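Local coordinates for protein adenosine deaminase 1 (Arthrobacter aurescens, PDB 3RYS) that probably catalyses the zinc-dependent hydrolytic deamination of adenine to hypoxanthine, a reaction of purine salvage and nitrogen catabolism, at residues Thr11-Ala16 / Pro305-Leu310; Ala85-Ala90 / Asn123-Ser128; Thr116-Val121 / Met161-Ala166; Val246-Asn251 / Glu294-Val299. All coordinates share one frame; numbering follows the deposited sequence.

Interaction 1 (Thr11-Ala16 / Pro305-Leu310); sequences TAPPVA and PEQATL
With chi2 of Gln307 at 176°, the chain runs extended beyond CG, and its amide reaches the ring of Pro13. Side chain and ring cross at about a right angle. The Pro13 ring presents its CG and CD, and the amide nitrogen meets both: Gln307 NE2 lies 4.1 Å from Pro13 CD and the same distance from Pro13 CG. Nearer the helix, Gln307 CB is 4.2 Å from Pro13 CG, so both the stem and the amide of the glutamine touch the ring as it crosses. The carbonyl of Thr11 is the nearest polar atom across the contact, but Thr11 O stays 4.4 Å from Gln307 NE2, so this is a van der Waals fit without a hydrogen bond. In the TIM barrel of the adenosine deaminase family, residues 11-14 lead into strand 15-17, the first of the barrel, and helix 304-317 lies near the C-terminal end of the chain, so the contact brings the two ends of the barrel sequence together. The backbones come closest where Pro13 CA stands 6.7 Å from Ala308 CA. Trp335 of helix 322-339 also packs on Pro13, while Phe293 and Val297 of helix 289-300 touch Gln307.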
# COMPACT_ATOMS: atom_id res chain seq x y z
N THR A 11 11.83 14.89 12.43
CA THR A 11 10.75 13.95 12.67
C THR A 11 9.79 13.88 11.48
O THR A 11 9.73 14.80 10.67
CB THR A 11 9.95 14.33 13.93
OG1 THR A 11 9.24 15.56 13.69
CG2 THR A 11 10.89 14.52 15.12
N ALA A 12 9.06 12.78 11.38
CA ALA A 12 8.08 12.59 10.33
C ALA A 12 6.77 13.23 10.76
O ALA A 12 6.51 13.38 11.95
CB ALA A 12 7.87 11.12 10.04
N PRO A 13 5.93 13.62 9.78
CA PRO A 13 4.64 14.26 10.05
C PRO A 13 3.58 13.22 10.39
O PRO A 13 3.78 12.04 10.10
CB PRO A 13 4.28 14.90 8.70
CG PRO A 13 5.45 14.64 7.77
CD PRO A 13 6.18 13.47 8.35
N PRO A 14 2.47 13.65 11.00
CA PRO A 14 1.33 12.75 11.21
C PRO A 14 0.70 12.49 9.85
O PRO A 14 0.27 13.44 9.21
CB PRO A 14 0.37 13.59 12.07
CG PRO A 14 1.15 14.77 12.52
CD PRO A 14 2.19 15.01 11.49
N VAL A 15 0.65 11.23 9.42
CA VAL A 15 0.13 10.92 8.09
C VAL A 15 -0.89 9.80 8.12
O VAL A 15 -1.10 9.17 9.16
CB VAL A 15 1.25 10.48 7.12
CG1 VAL A 15 2.35 11.52 7.04
CG2 VAL A 15 1.80 9.12 7.54
N ALA A 16 -1.50 9.56 6.97
CA ALA A 16 -2.25 8.33 6.75
C ALA A 16 -1.55 7.53 5.65
O ALA A 16 -1.22 8.07 4.61
CB ALA A 16 -3.68 8.64 6.36
N PRO A 305 6.74 22.57 5.06
CA PRO A 305 5.44 22.87 4.46
C PRO A 305 5.11 21.91 3.31
O PRO A 305 3.95 21.56 3.11
CB PRO A 305 5.62 24.28 3.92
CG PRO A 305 6.70 24.88 4.75
CD PRO A 305 7.63 23.74 5.06
N GLU A 306 6.13 21.49 2.57
CA GLU A 306 5.90 20.54 1.49
C GLU A 306 5.50 19.18 2.05
O GLU A 306 4.48 18.60 1.64
CB GLU A 306 7.12 20.45 0.57
CG GLU A 306 7.34 21.70 -0.29
CD GLU A 306 8.68 21.72 -1.01
OE1 GLU A 306 9.60 20.98 -0.59
OE2 GLU A 306 8.82 22.48 -1.99
N GLN A 307 6.29 18.68 3.01
CA GLN A 307 5.97 17.45 3.74
C GLN A 307 4.56 17.49 4.32
O GLN A 307 3.82 16.51 4.24
CB GLN A 307 6.97 17.23 4.87
CG GLN A 307 8.17 16.36 4.53
CD GLN A 307 9.15 16.27 5.69
OE1 GLN A 307 9.79 17.26 6.06
NE2 GLN A 307 9.29 15.07 6.26
N ALA A 308 4.20 18.62 4.90
CA ALA A 308 2.87 18.78 5.49
C ALA A 308 1.78 18.63 4.43
O ALA A 308 0.76 17.98 4.66
CB ALA A 308 2.75 20.12 6.18
N THR A 309 2.00 19.25 3.27
CA THR A 309 1.05 19.15 2.18
C THR A 309 0.82 17.68 1.82
O THR A 309 -0.32 17.24 1.66
CB THR A 309 1.52 19.94 0.94
OG1 THR A 309 1.60 21.34 1.27
CG2 THR A 309 0.56 19.76 -0.22
N LEU A 310 1.91 16.93 1.70
CA LEU A 310 1.85 15.49 1.41
C LEU A 310 1.04 14.75 2.47
O LEU A 310 0.21 13.90 2.15
CB LEU A 310 3.25 14.91 1.33
CG LEU A 310 4.10 15.39 0.15
CD1 LEU A 310 5.52 14.87 0.26
CD2 LEU A 310 3.47 14.96 -1.17

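Interaction 2 (Ala85-Ala90 / Asn123-Ser128); sequences AYLERA and NALATS
Leu87, on helix 76-92, faces residues 123-128, where a type I turn runs from Leu125 to Ser128, and the backbones come nearest between Leu87 CA and Ser128 CA, 7.1 Å apart. All the close approaches on the Leu87 side go through one methyl, CD1. The first torsion of Leu87 (chi1 -68°) sets CG opposite the carbonyl carbon, and with chi2 at 167° the branch CD1 is carried out toward the turn. There it meets three partners of different kinds. Leu87 CD1 lies 3.8 Å from Ser128 CB, so the methylene of the serine, and not its hydroxyl, takes the methyl. Leu87 CD1 is 4.1 Å from Leu125 CD2, a methyl-to-methyl contact, although Leu125 points off to one side at its base and only its end comes close. The third neighbour is a backbone atom, with Leu87 CD1 3.7 Å from Ala124 O; no hydrogen bond crosses between the segments. The turn that receives the methyl is fastened by its own backbone bond, Ser128 N to Leu125 O at 2.9 Å. The Ser128 hydroxyl has partners outside the segments, the carbonyl of Val134 and the hydroxyl of Thr136. These helices belong to the outer layer of the TIM barrel: Leu87 and Leu125 both rest on Thr136 of strand 135-143, Leu125 reaches Ile100 of strand 95-102 as well, and Thr83, one helical turn before Leu87, touches Ala124 and Leu125.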
# COMPACT_ATOMS: atom_id res chain seq x y z
N ALA A 85 2.85 -6.29 14.04
CA ALA A 85 4.24 -5.87 13.93
C ALA A 85 4.33 -4.64 13.05
O ALA A 85 5.19 -3.79 13.24
CB ALA A 85 5.10 -7.00 13.38
N TYR A 86 3.44 -4.55 12.07
CA TYR A 86 3.37 -3.38 11.21
C TYR A 86 2.71 -2.21 11.93
O TYR A 86 3.24 -1.10 11.93
CB TYR A 86 2.62 -3.67 9.91
CG TYR A 86 2.11 -2.40 9.27
CD1 TYR A 86 2.97 -1.53 8.61
CD2 TYR A 86 0.77 -2.04 9.36
CE1 TYR A 86 2.52 -0.36 8.05
CE2 TYR A 86 0.31 -0.88 8.80
CZ TYR A 86 1.18 -0.03 8.14
OH TYR A 86 0.72 1.14 7.58
N LEU A 87 1.55 -2.45 12.53
CA LEU A 87 0.82 -1.40 13.22
C LEU A 87 1.70 -0.74 14.28
O LEU A 87 1.67 0.48 14.46
CB LEU A 87 -0.47 -1.94 13.84
CG LEU A 87 -1.56 -2.39 12.87
CD1 LEU A 87 -2.65 -3.19 13.58
CD2 LEU A 87 -2.16 -1.19 12.15
N GLU A 88 2.50 -1.55 14.96
CA GLU A 88 3.41 -1.07 15.99
C GLU A 88 4.49 -0.16 15.38
O GLU A 88 4.72 0.95 15.87
CB GLU A 88 4.05 -2.25 16.72
CG GLU A 88 5.06 -1.86 17.80
CD GLU A 88 5.85 -3.05 18.32
OE1 GLU A 88 5.52 -4.20 17.96
OE2 GLU A 88 6.81 -2.84 19.10
N ARG A 89 5.12 -0.63 14.32
CA ARG A 89 6.17 0.14 13.65
C ARG A 89 5.61 1.37 12.93
O ARG A 89 6.20 2.45 12.96
CB ARG A 89 6.97 -0.74 12.69
CG ARG A 89 8.02 0.00 11.88
CD ARG A 89 9.05 0.71 12.77
NE ARG A 89 10.03 1.44 11.97
CZ ARG A 89 9.81 2.63 11.41
NH1 ARG A 89 8.65 3.24 11.59
NH2 ARG A 89 10.76 3.21 10.69
N ALA A 90 4.45 1.20 12.29
CA ALA A 90 3.79 2.31 11.61
C ALA A 90 3.48 3.44 12.58
O ALA A 90 3.74 4.61 12.29
CB ALA A 90 2.52 1.83 10.92
N ASN A 123 -8.56 -9.38 13.32
CA ASN A 123 -8.40 -9.44 14.77
C ASN A 123 -7.34 -8.47 15.26
O ASN A 123 -7.46 -7.88 16.33
CB ASN A 123 -8.09 -10.87 15.23
CG ASN A 123 -9.27 -11.81 15.05
OD1 ASN A 123 -10.42 -11.38 14.93
ND2 ASN A 123 -9.00 -13.12 15.03
N ALA A 124 -6.29 -8.30 14.46
CA ALA A 124 -5.26 -7.32 14.77
C ALA A 124 -5.77 -5.90 14.54
O ALA A 124 -5.42 -4.98 15.28
CB ALA A 124 -4.01 -7.58 13.95
N LEU A 125 -6.61 -5.73 13.53
CA LEU A 125 -7.11 -4.41 13.15
C LEU A 125 -8.18 -3.89 14.09
O LEU A 125 -8.23 -2.69 14.39
CB LEU A 125 -7.66 -4.43 11.72
CG LEU A 125 -6.68 -4.80 10.61
CD1 LEU A 125 -7.38 -4.72 9.27
CD2 LEU A 125 -5.46 -3.90 10.65
N ALA A 126 -9.05 -4.79 14.53
CA ALA A 126 -10.19 -4.43 15.39
C ALA A 126 -9.73 -3.81 16.71
O ALA A 126 -10.54 -3.31 17.48
CB ALA A 126 -11.05 -5.66 15.65
N THR A 127 -8.43 -3.85 16.94
CA THR A 127 -7.86 -3.44 18.21
C THR A 127 -6.74 -2.43 17.97
O THR A 127 -5.98 -2.09 18.88
CB THR A 127 -7.32 -4.67 18.97
OG1 THR A 127 -7.26 -4.39 20.37
CG2 THR A 127 -5.94 -5.06 18.44
N SER A 128 -6.64 -1.95 16.74
CA SER A 128 -5.52 -1.10 16.33
C SER A 128 -5.55 0.28 16.97
O SER A 128 -4.53 0.76 17.46
CB SER A 128 -5.46 -0.99 14.80
OG SER A 128 -6.59 -0.32 14.29

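Interaction 3 (Thr116-Val121 / Met161-Ala166); sequences TCVNGV and MHAPIA
Val118 supplies both of its methyls to this contact, one toward Ala163 and Pro164, the other toward Met161. With chi1 at 179°, CG1 stands opposite the backbone nitrogen and is directed at the middle of segment 161-166, where Val118 CG1 is 3.7 Å from Pro164 CD and 3.8 Å from Ala163 CB. The other branch meets the end of a methionine: Val118 CG2 lies 3.9 Å from Met161 CE, the two side chains approaching tip to tip. A bend at chi3 of Met161 (-97°) turns the terminal methyl into that position. The loop is shaped from within. His162, with positive phi, closes helix 148-160 in a Schellman motif, and Pro164 is the centre of an inverse gamma turn, closed by Ile165 N to Ala163 O at 2.7 Å. Further out, Leu158 of helix 148-160 touches both Val118 and Ala163, and Met102 of strand 95-102 packs on Val118, placing the contact between neighbouring helices of the TIM barrel just ahead of strand 167-171. All three pairs are carbon against carbon, with no hydrogen bond or charge across them, which implies cohesion through apolar fit, at a partly exposed edge, rather than directional bonding.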
# COMPACT_ATOMS: atom_id res chain seq x y z
N THR A 116 -9.06 -18.05 7.68
CA THR A 116 -7.79 -17.93 8.39
C THR A 116 -7.08 -16.59 8.15
O THR A 116 -6.70 -15.92 9.10
CB THR A 116 -6.81 -19.07 8.03
OG1 THR A 116 -7.41 -20.33 8.35
CG2 THR A 116 -5.51 -18.92 8.80
N CYS A 117 -6.90 -16.22 6.89
CA CYS A 117 -6.18 -14.98 6.59
C CYS A 117 -6.98 -13.73 6.95
O CYS A 117 -6.43 -12.79 7.52
CB CYS A 117 -5.67 -14.94 5.13
SG CYS A 117 -6.90 -15.15 3.81
N VAL A 118 -8.28 -13.73 6.66
CA VAL A 118 -9.13 -12.59 7.02
C VAL A 118 -9.23 -12.40 8.54
O VAL A 118 -9.02 -11.30 9.05
CB VAL A 118 -10.55 -12.73 6.44
CG1 VAL A 118 -11.40 -11.53 6.86
CG2 VAL A 118 -10.49 -12.84 4.93
N ASN A 119 -9.56 -13.47 9.26
CA ASN A 119 -9.65 -13.39 10.71
C ASN A 119 -8.34 -12.96 11.36
O ASN A 119 -8.34 -12.15 12.30
CB ASN A 119 -10.10 -14.73 11.31
CG ASN A 119 -11.56 -15.05 11.01
OD1 ASN A 119 -12.29 -14.21 10.47
ND2 ASN A 119 -11.98 -16.26 11.36
N GLY A 120 -7.22 -13.49 10.87
CA GLY A 120 -5.92 -13.18 11.42
C GLY A 120 -5.63 -11.69 11.40
O GLY A 120 -5.23 -11.11 12.41
N VAL A 121 -5.85 -11.07 10.25
CA VAL A 121 -5.61 -9.64 10.08
C VAL A 121 -6.64 -8.82 10.85
O VAL A 121 -6.29 -7.97 11.67
CB VAL A 121 -5.64 -9.23 8.60
CG1 VAL A 121 -5.48 -7.72 8.46
CG2 VAL A 121 -4.56 -9.97 7.82
N MET A 161 -19.33 -14.36 3.80
CA MET A 161 -18.82 -14.55 5.15
C MET A 161 -18.77 -13.23 5.92
O MET A 161 -18.37 -13.20 7.09
CB MET A 161 -17.42 -15.19 5.12
CG MET A 161 -16.35 -14.34 4.45
SD MET A 161 -14.84 -15.27 4.05
CE MET A 161 -13.80 -14.87 5.46
N HIS A 162 -19.19 -12.16 5.27
CA HIS A 162 -19.18 -10.84 5.89
C HIS A 162 -17.78 -10.44 6.35
O HIS A 162 -17.59 -10.01 7.49
CB HIS A 162 -20.14 -10.80 7.08
CG HIS A 162 -21.59 -10.94 6.70
ND1 HIS A 162 -22.31 -12.08 6.93
CD2 HIS A 162 -22.44 -10.06 6.12
CE1 HIS A 162 -23.55 -11.91 6.50
NE2 HIS A 162 -23.65 -10.69 6.00
N ALA A 163 -16.79 -10.60 5.47
CA ALA A 163 -15.43 -10.19 5.81
C ALA A 163 -15.39 -8.69 6.01
O ALA A 163 -15.98 -7.94 5.22
CB ALA A 163 -14.46 -10.62 4.72
N PRO A 164 -14.69 -8.23 7.06
CA PRO A 164 -14.57 -6.82 7.44
C PRO A 164 -13.75 -6.00 6.44
O PRO A 164 -12.79 -5.33 6.84
CB PRO A 164 -13.83 -6.87 8.78
CG PRO A 164 -13.91 -8.28 9.24
CD PRO A 164 -13.98 -9.11 8.01
N ILE A 165 -14.10 -6.06 5.16
CA ILE A 165 -13.40 -5.28 4.15
C ILE A 165 -14.15 -3.98 3.84
O ILE A 165 -15.38 -3.97 3.79
CB ILE A 165 -13.16 -6.08 2.85
CG1 ILE A 165 -14.48 -6.59 2.27
CG2 ILE A 165 -12.23 -7.25 3.11
CD1 ILE A 165 -14.32 -7.39 0.99
N ALA A 166 -13.40 -2.91 3.65
CA ALA A 166 -13.98 -1.61 3.34
C ALA A 166 -13.97 -1.36 1.83
O ALA A 166 -14.77 -0.57 1.32
CB ALA A 166 -13.21 -0.51 4.06

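Interaction 4 (Val246-Asn251 / Glu294-Val299); sequences VCPLSN and EQLVKV
This is a small, largely apolar helix-to-helix contact on the TIM barrel, joining the first turn of the short helix 248-253, just after strand 244-246, to helix 289-300. Two pairs of side chains make it. Pro248 CG lies 4.2 Å from Leu296 CD2, a ring carbon against a methyl. Beside it, Leu249 CD2 is 4.2 Å from Gln295 CG, so the glutamine joins through its aliphatic stem, and the two side chains cross at about a right angle. Chi1 of Gln295 (-66°) sets CG opposite the carbonyl carbon, where it meets the leucine; a bend at chi2 (-58°) turns the amide off from that line. Val277 of strand 275-277 touches both Pro248 and Leu296, tying the pair to the barrel wall. The helix also leads to the active site: the side chain of Pro248 comes about 7 Å from that of the zinc ligand Asp280, and about 11 Å from the bound zinc and adenine. Next along, Ser250 OG hydrogen-bonds Asp280 OD1, a second-shell link to a first-shell ligand, while Asn251 touches His223, which binds adenine. Asn292 of helix 289-300 adds a polar tie by accepting from the backbone N-H of Leu249 through its OD1.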
# COMPACT_ATOMS: atom_id res chain seq x y z
N VAL A 246 1.68 7.56 -4.24
CA VAL A 246 3.07 7.38 -4.65
C VAL A 246 3.90 6.64 -3.61
O VAL A 246 3.74 6.83 -2.41
CB VAL A 246 3.75 8.74 -4.94
CG1 VAL A 246 5.15 8.51 -5.49
CG2 VAL A 246 2.90 9.55 -5.91
N CYS A 247 4.80 5.78 -4.09
CA CYS A 247 5.69 5.02 -3.22
C CYS A 247 7.14 5.18 -3.69
O CYS A 247 7.62 4.39 -4.51
CB CYS A 247 5.30 3.54 -3.22
SG CYS A 247 3.53 3.24 -3.01
N PRO A 248 7.82 6.21 -3.18
CA PRO A 248 9.16 6.63 -3.63
C PRO A 248 10.21 5.51 -3.61
O PRO A 248 10.79 5.20 -4.65
CB PRO A 248 9.53 7.74 -2.65
CG PRO A 248 8.19 8.29 -2.20
CD PRO A 248 7.29 7.11 -2.13
N LEU A 249 10.46 4.94 -2.44
CA LEU A 249 11.46 3.88 -2.31
C LEU A 249 11.08 2.64 -3.12
O LEU A 249 11.95 1.98 -3.69
CB LEU A 249 11.64 3.49 -0.84
CG LEU A 249 12.23 4.57 0.06
CD1 LEU A 249 12.50 4.00 1.46
CD2 LEU A 249 13.51 5.13 -0.55
N SER A 250 9.79 2.33 -3.16
CA SER A 250 9.33 1.19 -3.94
C SER A 250 9.76 1.33 -5.41
O SER A 250 10.36 0.42 -5.98
CB SER A 250 7.81 1.05 -3.82
OG SER A 250 7.34 -0.01 -4.62
N ASN A 251 9.46 2.49 -5.99
CA ASN A 251 9.78 2.76 -7.39
C ASN A 251 11.28 2.67 -7.68
O ASN A 251 11.69 2.21 -8.75
CB ASN A 251 9.24 4.12 -7.82
CG ASN A 251 7.74 4.23 -7.66
OD1 ASN A 251 7.03 3.22 -7.66
ND2 ASN A 251 7.23 5.45 -7.54
N GLU A 294 11.95 10.78 5.15
CA GLU A 294 13.34 11.07 5.46
C GLU A 294 14.19 11.19 4.20
O GLU A 294 15.00 12.11 4.07
CB GLU A 294 13.93 10.00 6.36
CG GLU A 294 15.38 10.24 6.73
CD GLU A 294 16.04 9.03 7.37
OE1 GLU A 294 15.45 7.93 7.29
OE2 GLU A 294 17.14 9.18 7.94
N GLN A 295 13.99 10.26 3.27
CA GLN A 295 14.76 10.26 2.03
C GLN A 295 14.35 11.40 1.09
O GLN A 295 15.19 11.97 0.39
CB GLN A 295 14.67 8.90 1.34
CG GLN A 295 15.32 7.76 2.11
CD GLN A 295 16.79 8.00 2.41
OE1 GLN A 295 17.14 8.81 3.26
NE2 GLN A 295 17.66 7.28 1.70
N LEU A 296 13.06 11.73 1.09
CA LEU A 296 12.56 12.83 0.27
C LEU A 296 13.18 14.15 0.71
O LEU A 296 13.52 14.99 -0.12
CB LEU A 296 11.04 12.93 0.37
CG LEU A 296 10.25 11.81 -0.30
CD1 LEU A 296 8.76 11.99 -0.09
CD2 LEU A 296 10.59 11.72 -1.79
N VAL A 297 13.30 14.32 2.02
CA VAL A 297 13.92 15.50 2.60
C VAL A 297 15.40 15.50 2.29
O VAL A 297 15.94 16.46 1.75
CB VAL A 297 13.76 15.53 4.13
CG1 VAL A 297 14.55 16.70 4.72
CG2 VAL A 297 12.29 15.60 4.52
N LYS A 298 16.06 14.40 2.64
CA LYS A 298 17.50 14.27 2.50
C LYS A 298 17.95 14.40 1.04
O LYS A 298 18.92 15.10 0.75
CB LYS A 298 17.97 12.94 3.12
CG LYS A 298 19.36 12.45 2.71
CD LYS A 298 19.67 11.11 3.38
CE LYS A 298 20.71 10.29 2.62
NZ LYS A 298 22.08 10.87 2.68
N VAL A 299 17.24 13.74 0.13
CA VAL A 299 17.66 13.67 -1.27
C VAL A 299 16.98 14.70 -2.19
O VAL A 299 17.62 15.27 -3.07
CB VAL A 299 17.46 12.25 -1.86
CG1 VAL A 299 17.93 12.20 -3.30
CG2 VAL A 299 18.19 11.21 -1.02

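All four contacts lie in the TIM barrel without a hydrogen bond between their segments, but they differ in setting. Interactions 1 and 2 are buried; interactions 3 and 4 are only partly so. Interactions 2 and 3 share helix 114-125, which meets helix 76-92 in one and the loop 161-166 in the other. Interactions 1 and 4 use the consecutive helices 304-317 and 289-300 and touch where Gln307 packs on Val297. Both enlist a glutamine, through amide and stem in interaction 1 but through the stem alone in interaction 4, whereas interaction 3 is wholly apolar. Interaction 4 alone lies near the zinc site.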